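Local coordinates for protein 5'-nucleotidase SurE (Aquifex aeolicus, PDB 2WQK) that probably removes the phosphate from nucleoside 5'-monophosphates as a metal-dependent phosphatase, binding one divalent cation per subunit, at residues Y12-P15 against G16-A19; G76-I80 against L81-K85; N237-V240 against M241-I244. One frame throughout, in Å; residues are numbered along the deposited sequence.

Contact 1: residues Y12-P15 against G16-A19; sequences YFSP and GINA
Asn18 reaches back from the first turn of helix 15-24 and its ND2 grips two carbonyls of the preceding loop, at an N-terminal cap with Ser14 in the N-cap position. ND2 gives one hydrogen to Ser14 O at 2.8 Å, a partner lying in the amide plane, and the other to Tyr12 O at 2.9 Å, which is tilted 24° out of it. With both N-H groups engaged, the amide is fixed in rotation. Ser14 O also accepts from Asn18 N at 3.2 Å, so one residue holds this oxygen through backbone and side chain, ND2 arriving from above the carbonyl plane. In the conformer described here, Ser14 OG lies between its own backbone N and carbonyl carbon (chi1 80°) and takes a weak but straight capping bond from Ile17 N at 3.3 Å.

Farther out, Ile17 rests on Val32 and Ala34 of strand 29-35, while Tyr12 and Asn18 both lean on Phe61. The cap closes the loop that carries Asp10, a ligand of the bound sodium ion, and Asp9, a predicted metal ligand; the Asp10 side chain lies about 4 Å from that of Ser14. Ile17 CG2 touches two oxygens, 3.4 Å from Ser14 OG and 3.5 Å from Tyr12 O.

Contact 2: residues G76-I80 against L81-K85; sequences GYRVI and LEEKK
Glu83 CA sits over one face of the Tyr77 ring, offset toward the rim, in a CH-pi contact 4.1 Å from the ring centroid. At the ring edge, in its plane, lie Lys85 N and a water, while Lys85 CG, in one of the two conformers of that residue, comes obliquely against Tyr77 CE1 at 3.5 Å. Tyr77 CG stands anti to the backbone N (chi1 171°), which carries the ring past the helix end and alongside the chain from Glu83 to Lys85. The Arg78 guanidinium has Tyr77 CE2 over the centre of one face and Glu83 OE2 at its edge. That carboxylate forms a long salt bridge with Arg78 NH1, 3.5 Å from Glu83 OE2, the two planes turned 54° apart. The stronger polar partner of Arg78 is Glu187 of the second subunit, which pairs with NE.

These side chains gather where helix 69-80 ends in a wide pi-type turn and runs into a type I' beta turn from Leu81 to Lys84. Leu81 N bonds Gly76 O at 2.8 Å, and Glu83 N bonds Tyr77 O at the same length of 2.8 Å. Glu82, with positive phi (54°), is the first residue to leave the helical conformation, and its N adds a weak bond to Val79 O.

Two waters tie the polar ends together. One meets Tyr77 OH, accepts from Lys85 NZ in that same conformer and donates to Glu83 O. The other also meets Tyr77 OH, donates to Glu83 OE2 at 2.6 Å and takes a weak bond from Arg78 NH1. Ile80 and Leu81 both touch Val31 of strand 29-35, and Leu81 also brings its CB and CG to 3.4 Å from Gly76 O.

Contact 3: residues N237-V240 against M241-I244; sequences NYKV and MKSI
Met241 N returns to Tyr238 O at 3.3 Å and Ser243 N to Val240 O at 2.9 Å. These i to i+3 bonds turn the chain after strand 225-232 back on itself in successive turns. Asn237 stands at their start and is held by the second subunit, to which its backbone hydrogen-bonds.

Tyr238 and Met241 run side by side, pointing the same way, in a Met-aromatic contact. Met241 CG, anti to the carbonyl carbon (chi1 -72°), sends the extended chain out beside Tyr238, where the thioether meets the ring obliquely: Met241 SD is 5.3 Å from the Tyr238 ring centroid and 64° off the normal, and the methyl CE meets Tyr238 CD1 at 4.0 Å. The phenol oxygen is bonded to Asp234, and the pair packs against Arg179 and Thr178 of the second subunit.

The lysines make a separate polar cluster. Lys242 bends at its last torsion (chi4 -58°), folding NZ back to donate to Lys239 O at 2.8 Å. The same carbonyl receives a hydrogen from a water that in turn accepts from Lys242 N, so backbone and side chain of Lys242 both serve this oxygen, one directly and one through solvent. Lys239 NZ and Lys242 NZ come within 4.3 Å of each other. Their mutual repulsion is probably eased by Glu156 of the second subunit, which forms a salt bridge with Lys239 NZ. A further water accepts from Lys242 NZ, more weakly from Lys239 NZ, and lies 2.9 Å from Ser243 OG.

Overall arrangement
Contact 1 is the one beside the metal site: the Ser14 side chain lies about 8 Å from the bound sodium ion, which is held by Asp10, Ser40 and Asn94. Contact 2 lies away from that site, its centre 22 Å from that of contact 1, with about 12 Å between nearest atoms. The two are joined through strand 29-35, on which Ile17 of one and Ile80 and Leu81 of the other pack. Contact 3 stands apart on the C-terminal arm, across the chain's centre from contact 1 and 43 Å from it between centres. Contacts 2 and 3, 38 Å apart between centres, both touch the second subunit; contact 1 meets no other chain of the four-chain assembly.

Contact 1: residues Y12-P15 against G16-A19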
ATOM      1  N   TYR A  12      10.766  -0.451 -14.971  1.00 14.75           N
ATOM      2  CA  TYR A  12      11.502  -0.761 -16.208  1.00 15.24           C
ATOM      3  C   TYR A  12      11.328   0.283 -17.283  1.00 15.22           C
ATOM      4  O   TYR A  12      12.134   0.365 -18.217  1.00 16.50           O
ATOM      5  CB  TYR A  12      11.115  -2.124 -16.746  1.00 15.82           C
ATOM      6  CG  TYR A  12       9.714  -2.196 -17.324  1.00 16.60           C
ATOM      7  CD1 TYR A  12       9.461  -1.784 -18.638  1.00 17.96           C
ATOM      8  CD2 TYR A  12       8.650  -2.686 -16.573  1.00 19.52           C
ATOM      9  CE1 TYR A  12       8.204  -1.856 -19.166  1.00 20.28           C
ATOM     10  CE2 TYR A  12       7.378  -2.762 -17.107  1.00 20.97           C
ATOM     11  CZ  TYR A  12       7.164  -2.342 -18.393  1.00 22.09           C
ATOM     12  OH  TYR A  12       5.909  -2.433 -18.925  1.00 24.64           O
ATOM     13  N   PHE A  13      10.254   1.044 -17.183  1.00 15.59           N
ATOM     14  CA  PHE A  13       9.890   2.061 -18.203  1.00 16.59           C
ATOM     15  C   PHE A  13      10.490   3.459 -17.937  1.00 15.99           C
ATOM     16  O   PHE A  13      10.314   4.406 -18.728  1.00 18.47           O
ATOM     17  CB  PHE A  13       8.346   2.174 -18.270  1.00 18.25           C
ATOM     18  CG  PHE A  13       7.728   2.342 -16.923  1.00 18.33           C
ATOM     19  CD1 PHE A  13       7.731   3.573 -16.319  1.00 20.22           C
ATOM     20  CD2 PHE A  13       7.228   1.246 -16.219  1.00 19.56           C
ATOM     21  CE1 PHE A  13       7.215   3.725 -15.004  1.00 21.76           C
ATOM     22  CE2 PHE A  13       6.732   1.390 -14.940  1.00 21.35           C
ATOM     23  CZ  PHE A  13       6.718   2.623 -14.342  1.00 22.17           C
ATOM     24  N   SER A  14      11.192   3.615 -16.807  1.00 15.19           N
ATOM     25  CA  SER A  14      11.625   4.933 -16.413  0.50 14.83           C
ATOM     26  C   SER A  14      12.719   5.443 -17.355  1.00 14.68           C
ATOM     27  O   SER A  14      13.520   4.653 -17.887  1.00 15.29           O
ATOM     28  CB  SER A  14      12.147   4.926 -14.973  0.50 14.43           C
ATOM     29  OG  SER A  14      13.475   4.446 -14.910  0.50 14.62           O
ATOM     30  N   PRO A  15      12.747   6.759 -17.581  1.00 15.91           N
ATOM     31  CA  PRO A  15      13.790   7.294 -18.467  1.00 15.76           C
ATOM     32  C   PRO A  15      15.229   7.058 -17.938  1.00 14.53           C
ATOM     33  O   PRO A  15      16.181   6.955 -18.693  1.00 15.96           O
ATOM     34  CB  PRO A  15      13.483   8.789 -18.517  1.00 16.45           C
ATOM     35  CG  PRO A  15      12.667   9.042 -17.288  1.00 18.37           C
ATOM     36  CD  PRO A  15      11.841   7.818 -17.089  1.00 16.82           C
ATOM     37  N   GLY A  16      15.401   6.958 -16.618  1.00 14.58           N
ATOM     38  CA  GLY A  16      16.728   6.795 -16.048  1.00 13.33           C
ATOM     39  C   GLY A  16      17.329   5.429 -16.359  1.00 12.77           C
ATOM     40  O   GLY A  16      18.509   5.344 -16.658  1.00 14.11           O
ATOM     41  N   ILE A  17      16.547   4.367 -16.211  1.00 12.76           N
ATOM     42  CA  ILE A  17      17.066   3.014 -16.453  1.00 12.26           C
ATOM     43  C   ILE A  17      17.292   2.836 -17.957  1.00 13.62           C
ATOM     44  O   ILE A  17      18.263   2.228 -18.379  1.00 14.21           O
ATOM     45  CB  ILE A  17      16.197   1.879 -15.852  1.00 11.81           C
ATOM     46  CG1 ILE A  17      16.995   0.600 -15.795  1.00 12.59           C
ATOM     47  CG2 ILE A  17      14.834   1.739 -16.504  1.00 12.60           C
ATOM     48  CD1 ILE A  17      16.308  -0.574 -15.198  1.00 12.23           C
ATOM     49  N   ASN A  18      16.386   3.399 -18.742  1.00 13.29           N
ATOM     50  CA  ASN A  18      16.517   3.224 -20.204  1.00 14.04           C
ATOM     51  C   ASN A  18      17.707   4.015 -20.754  1.00 13.60           C
ATOM     52  O   ASN A  18      18.441   3.510 -21.621  1.00 14.66           O
ATOM     53  CB  ASN A  18      15.217   3.527 -20.874  1.00 14.64           C
ATOM     54  CG  ASN A  18      14.238   2.401 -20.702  1.00 16.47           C
ATOM     55  OD1 ASN A  18      14.353   1.358 -21.382  1.00 18.47           O
ATOM     56  ND2 ASN A  18      13.302   2.547 -19.724  1.00 16.02           N
ATOM     57  N   ALA A  19      17.921   5.231 -20.243  1.00 14.14           N
ATOM     58  CA  ALA A  19      19.099   6.011 -20.658  1.00 14.35           C
ATOM     59  C   ALA A  19      20.385   5.258 -20.346  1.00 13.94           C
ATOM     60  O   ALA A  19      21.329   5.219 -21.151  1.00 15.18           O
ATOM     61  CB  ALA A  19      19.139   7.416 -20.020  1.00 16.26           C
TER

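Contact 2: residues G76-I80 against L81-K85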
ATOM      1  N   GLY A  76      17.467 -11.983 -11.270  1.00 13.32           N
ATOM      2  CA  GLY A  76      18.374 -11.758 -12.413  1.00 13.50           C
ATOM      3  C   GLY A  76      19.577 -12.680 -12.382  1.00 14.09           C
ATOM      4  O   GLY A  76      19.966 -13.306 -13.385  1.00 15.50           O
ATOM      5  N   TYR A  77      20.179 -12.800 -11.208  1.00 13.38           N
ATOM      6  CA  TYR A  77      21.372 -13.604 -11.075  1.00 14.11           C
ATOM      7  C   TYR A  77      21.048 -15.101 -11.161  1.00 14.47           C
ATOM      8  O   TYR A  77      21.669 -15.839 -11.932  1.00 15.54           O
ATOM      9  CB  TYR A  77      22.029 -13.300  -9.736  1.00 14.91           C
ATOM     10  CG  TYR A  77      23.164 -14.214  -9.354  1.00 15.28           C
ATOM     11  CD1 TYR A  77      24.284 -14.365 -10.178  1.00 16.75           C
ATOM     12  CD2 TYR A  77      23.152 -14.905  -8.159  1.00 17.14           C
ATOM     13  CE1 TYR A  77      25.353 -15.133  -9.827  1.00 17.76           C
ATOM     14  CE2 TYR A  77      24.209 -15.717  -7.805  1.00 18.24           C
ATOM     15  CZ  TYR A  77      25.333 -15.820  -8.633  1.00 17.53           C
ATOM     16  OH  TYR A  77      26.379 -16.636  -8.241  1.00 22.52           O
ATOM     17  N   ARG A  78      20.067 -15.558 -10.378  1.00 15.01           N
ATOM     18  CA  ARG A  78      19.812 -16.993 -10.287  1.00 16.38           C
ATOM     19  C   ARG A  78      19.047 -17.535 -11.466  1.00 16.87           C
ATOM     20  O   ARG A  78      19.304 -18.665 -11.873  1.00 19.82           O
ATOM     21  CB  ARG A  78      19.099 -17.353  -8.978  1.00 16.91           C
ATOM     22  CG  ARG A  78      19.943 -17.020  -7.809  1.00 20.46           C
ATOM     23  CD  ARG A  78      19.503 -17.670  -6.483  1.00 24.21           C
ATOM     24  NE  ARG A  78      20.384 -17.141  -5.462  1.00 27.91           N
ATOM     25  CZ  ARG A  78      21.539 -17.679  -5.095  1.00 31.67           C
ATOM     26  NH1 ARG A  78      21.968 -18.821  -5.634  1.00 34.37           N
ATOM     27  NH2 ARG A  78      22.256 -17.061  -4.157  1.00 32.66           N
ATOM     28  N   VAL A  79      18.085 -16.790 -11.984  1.00 16.47           N
ATOM     29  CA  VAL A  79      17.215 -17.310 -13.072  1.00 17.18           C
ATOM     30  C   VAL A  79      17.754 -16.842 -14.422  1.00 17.00           C
ATOM     31  O   VAL A  79      18.138 -17.675 -15.270  1.00 19.76           O
ATOM     32  CB  VAL A  79      15.730 -16.907 -12.901  1.00 17.52           C
ATOM     33  CG1 VAL A  79      14.874 -17.492 -14.028  1.00 18.18           C
ATOM     34  CG2 VAL A  79      15.185 -17.310 -11.483  1.00 18.38           C
ATOM     35  N   ILE A  80      17.840 -15.533 -14.638  1.00 15.52           N
ATOM     36  CA  ILE A  80      18.122 -15.034 -15.993  1.00 16.18           C
ATOM     37  C   ILE A  80      19.564 -15.377 -16.385  1.00 16.45           C
ATOM     38  O   ILE A  80      19.810 -15.878 -17.495  1.00 18.17           O
ATOM     39  CB  ILE A  80      17.847 -13.529 -16.102  1.00 15.99           C
ATOM     40  CG1 ILE A  80      16.368 -13.219 -15.751  1.00 15.83           C
ATOM     41  CG2 ILE A  80      18.189 -13.034 -17.501  1.00 16.39           C
ATOM     42  CD1 ILE A  80      15.378 -14.020 -16.565  1.00 16.87           C
ATOM     43  N   LEU A  81      20.506 -15.110 -15.487  1.00 16.01           N
ATOM     44  CA  LEU A  81      21.923 -15.399 -15.725  1.00 15.55           C
ATOM     45  C   LEU A  81      22.379 -16.793 -15.321  1.00 16.71           C
ATOM     46  O   LEU A  81      23.576 -17.106 -15.408  1.00 18.04           O
ATOM     47  CB  LEU A  81      22.790 -14.320 -15.056  1.00 15.59           C
ATOM     48  CG  LEU A  81      22.546 -12.885 -15.519  1.00 14.87           C
ATOM     49  CD1 LEU A  81      23.392 -11.935 -14.686  1.00 16.59           C
ATOM     50  CD2 LEU A  81      22.791 -12.748 -17.047  1.00 16.36           C
ATOM     51  N   GLU A  82      21.446 -17.606 -14.828  1.00 18.05           N
ATOM     52  CA  GLU A  82      21.760 -19.000 -14.503  1.00 19.71           C
ATOM     53  C   GLU A  82      22.953 -19.136 -13.554  1.00 19.77           C
ATOM     54  O   GLU A  82      23.808 -20.019 -13.709  1.00 20.95           O
ATOM     55  CB  GLU A  82      21.998 -19.798 -15.813  1.00 21.07           C
ATOM     56  CG  GLU A  82      20.809 -19.763 -16.752  1.00 22.38           C
ATOM     57  CD  GLU A  82      21.001 -20.586 -18.037  0.50 24.30           C
ATOM     58  OE1 GLU A  82      21.906 -21.422 -18.085  0.50 24.80           O
ATOM     59  OE2 GLU A  82      20.226 -20.398 -18.988  0.50 27.02           O
ATOM     60  N   GLU A  83      23.031 -18.235 -12.564  1.00 19.87           N
ATOM     61  CA  GLU A  83      24.068 -18.271 -11.528  1.00 20.20           C
ATOM     62  C   GLU A  83      25.493 -18.012 -12.045  1.00 20.18           C
ATOM     63  O   GLU A  83      26.496 -18.289 -11.367  1.00 22.00           O
ATOM     64  CB  GLU A  83      23.986 -19.573 -10.715  1.00 21.91           C
ATOM     65  CG  GLU A  83      22.844 -19.608  -9.741  1.00 24.25           C
ATOM     66  CD  GLU A  83      22.890 -20.871  -8.901  0.50 26.05           C
ATOM     67  OE1 GLU A  83      22.192 -21.851  -9.242  0.50 29.49           O
ATOM     68  OE2 GLU A  83      23.674 -20.886  -7.943  0.50 28.47           O
ATOM     69  N   LYS A  84      25.586 -17.422 -13.232  1.00 18.84           N
ATOM     70  CA  LYS A  84      26.847 -16.954 -13.761  1.00 19.35           C
ATOM     71  C   LYS A  84      26.943 -15.476 -13.397  1.00 18.00           C
ATOM     72  O   LYS A  84      26.149 -14.667 -13.871  1.00 17.62           O
ATOM     73  CB  LYS A  84      26.932 -17.164 -15.281  1.00 20.40           C
ATOM     74  CG  LYS A  84      28.305 -16.738 -15.849  1.00 25.61           C
ATOM     75  CD  LYS A  84      28.463 -17.132 -17.307  1.00 31.23           C
ATOM     76  CE  LYS A  84      29.899 -16.987 -17.772  1.00 35.15           C
ATOM     77  NZ  LYS A  84      30.297 -15.564 -17.804  1.00 38.90           N
ATOM     78  N   LYS A  85      27.914 -15.135 -12.568  1.00 16.37           N
ATOM     79  CA  LYS A  85      28.014 -13.753 -12.120  0.50 16.09           C
ATOM     80  C   LYS A  85      28.340 -12.807 -13.278  1.00 15.43           C
ATOM     81  O   LYS A  85      29.285 -13.065 -14.062  1.00 16.89           O
ATOM     82  CB  LYS A  85      29.064 -13.586 -11.036  0.50 16.51           C
ATOM     83  CG  LYS A  85      28.734 -14.330  -9.768  0.50 17.71           C
ATOM     84  CD  LYS A  85      29.817 -14.135  -8.753  0.50 19.08           C
ATOM     85  CE  LYS A  85      29.466 -14.804  -7.436  0.50 22.30           C
ATOM     86  NZ  LYS A  85      29.598 -16.278  -7.507  0.50 25.21           N
TER
HETATM   87  O   HOH W   1      28.505 -18.004  -9.357  1.00 31.17           O
HETATM   88  O   HOH W   2      25.030 -19.018  -6.793  1.00 49.08           O

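Contact 3: residues N237-V240 against M241-I244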
ATOM      1  N   ASN A 237      30.803  -2.080  13.549  1.00 11.36           N
ATOM      2  CA  ASN A 237      31.888  -1.226  14.001  1.00 12.44           C
ATOM      3  C   ASN A 237      32.892  -2.030  14.804  1.00 12.90           C
ATOM      4  O   ASN A 237      32.797  -2.098  16.028  1.00 14.26           O
ATOM      5  CB  ASN A 237      31.331  -0.021  14.777  1.00 13.31           C
ATOM      6  CG  ASN A 237      32.390   1.036  15.016  1.00 16.13           C
ATOM      7  OD1 ASN A 237      33.617   0.755  14.913  1.00 18.84           O
ATOM      8  ND2 ASN A 237      31.946   2.260  15.340  1.00 18.44           N
ATOM      9  N   TYR A 238      33.807  -2.706  14.096  1.00 13.49           N
ATOM     10  CA  TYR A 238      34.765  -3.621  14.780  1.00 14.72           C
ATOM     11  C   TYR A 238      35.649  -2.943  15.837  1.00 15.66           C
ATOM     12  O   TYR A 238      35.959  -3.530  16.889  1.00 17.63           O
ATOM     13  CB  TYR A 238      35.670  -4.319  13.740  1.00 15.44           C
ATOM     14  CG  TYR A 238      34.921  -5.280  12.894  1.00 13.15           C
ATOM     15  CD1 TYR A 238      34.615  -6.539  13.373  1.00 13.87           C
ATOM     16  CD2 TYR A 238      34.499  -4.951  11.591  1.00 15.19           C
ATOM     17  CE1 TYR A 238      33.895  -7.418  12.625  1.00 14.00           C
ATOM     18  CE2 TYR A 238      33.778  -5.840  10.827  1.00 13.58           C
ATOM     19  CZ  TYR A 238      33.472  -7.080  11.340  1.00 12.90           C
ATOM     20  OH  TYR A 238      32.741  -7.982  10.617  1.00 15.91           O
ATOM     21  N   LYS A 239      36.076  -1.719  15.553  1.00 14.91           N
ATOM     22  CA  LYS A 239      37.012  -1.014  16.412  1.00 17.79           C
ATOM     23  C   LYS A 239      36.464  -0.912  17.837  1.00 17.34           C
ATOM     24  O   LYS A 239      37.224  -1.060  18.814  1.00 19.14           O
ATOM     25  CB  LYS A 239      37.268   0.404  15.867  1.00 19.03           C
ATOM     26  CG  LYS A 239      38.036   1.312  16.854  1.00 23.42           C
ATOM     27  CD  LYS A 239      37.807   2.807  16.671  0.50 24.87           C
ATOM     28  CE  LYS A 239      38.405   3.587  17.855  0.50 25.82           C
ATOM     29  NZ  LYS A 239      37.685   3.343  19.150  0.50 27.44           N
ATOM     30  N   VAL A 240      35.152  -0.667  17.964  1.00 15.74           N
ATOM     31  CA  VAL A 240      34.584  -0.374  19.267  1.00 15.82           C
ATOM     32  C   VAL A 240      34.031  -1.552  20.032  1.00 15.53           C
ATOM     33  O   VAL A 240      33.499  -1.374  21.146  1.00 15.72           O
ATOM     34  CB  VAL A 240      33.485   0.684  19.171  1.00 15.23           C
ATOM     35  CG1 VAL A 240      33.996   1.948  18.448  1.00 16.89           C
ATOM     36  CG2 VAL A 240      32.224   0.163  18.527  1.00 16.00           C
ATOM     37  N   MET A 241      34.175  -2.763  19.497  1.00 15.63           N
ATOM     38  CA  MET A 241      33.645  -3.920  20.229  1.00 15.84           C
ATOM     39  C   MET A 241      34.174  -4.004  21.651  1.00 15.22           C
ATOM     40  O   MET A 241      33.435  -4.335  22.601  1.00 16.53           O
ATOM     41  CB  MET A 241      33.940  -5.209  19.466  1.00 16.86           C
ATOM     42  CG  MET A 241      33.098  -5.324  18.259  1.00 19.14           C
ATOM     43  SD  MET A 241      33.535  -6.774  17.320  1.00 24.36           S
ATOM     44  CE  MET A 241      32.019  -6.998  16.421  1.00 24.75           C
ATOM     45  N   LYS A 242      35.454  -3.721  21.815  1.00 15.23           N
ATOM     46  CA  LYS A 242      36.091  -3.810  23.132  1.00 16.78           C
ATOM     47  C   LYS A 242      35.431  -2.888  24.161  1.00 16.87           C
ATOM     48  O   LYS A 242      35.399  -3.199  25.361  1.00 17.82           O
ATOM     49  CB  LYS A 242      37.585  -3.529  23.030  1.00 16.66           C
ATOM     50  CG  LYS A 242      37.965  -2.127  22.530  1.00 15.95           C
ATOM     51  CD  LYS A 242      39.475  -1.997  22.414  1.00 18.76           C
ATOM     52  CE  LYS A 242      39.895  -0.694  21.867  1.00 20.32           C
ATOM     53  NZ  LYS A 242      39.342  -0.365  20.516  1.00 20.58           N
ATOM     54  N   SER A 243      34.853  -1.782  23.679  1.00 16.58           N
ATOM     55  CA  SER A 243      34.264  -0.780  24.551  1.00 17.48           C
ATOM     56  C   SER A 243      32.816  -1.093  24.946  1.00 17.05           C
ATOM     57  O   SER A 243      32.250  -0.359  25.749  1.00 18.97           O
ATOM     58  CB  SER A 243      34.328   0.593  23.897  1.00 18.61           C
ATOM     59  OG  SER A 243      35.696   1.011  23.934  1.00 23.70           O
ATOM     60  N   ILE A 244      32.237  -2.176  24.425  1.00 15.72           N
ATOM     61  CA  ILE A 244      30.929  -2.613  24.871  1.00 15.36           C
ATOM     62  C   ILE A 244      30.975  -4.038  25.445  1.00 15.10           C
ATOM     63  O   ILE A 244      29.925  -4.619  25.745  1.00 14.76           O
ATOM     64  CB  ILE A 244      29.859  -2.464  23.784  1.00 15.79           C
ATOM     65  CG1 ILE A 244      30.214  -3.241  22.527  1.00 15.86           C
ATOM     66  CG2 ILE A 244      29.619  -0.960  23.469  1.00 16.36           C
ATOM     67  CD1 ILE A 244      28.978  -3.489  21.660  1.00 17.43           C
TER
HETATM   68  O   HOH W   3      36.920   1.548  21.390  1.00 14.58           O
HETATM   69  O   HOH W   4      37.394  -3.800  19.684  1.00 19.88           O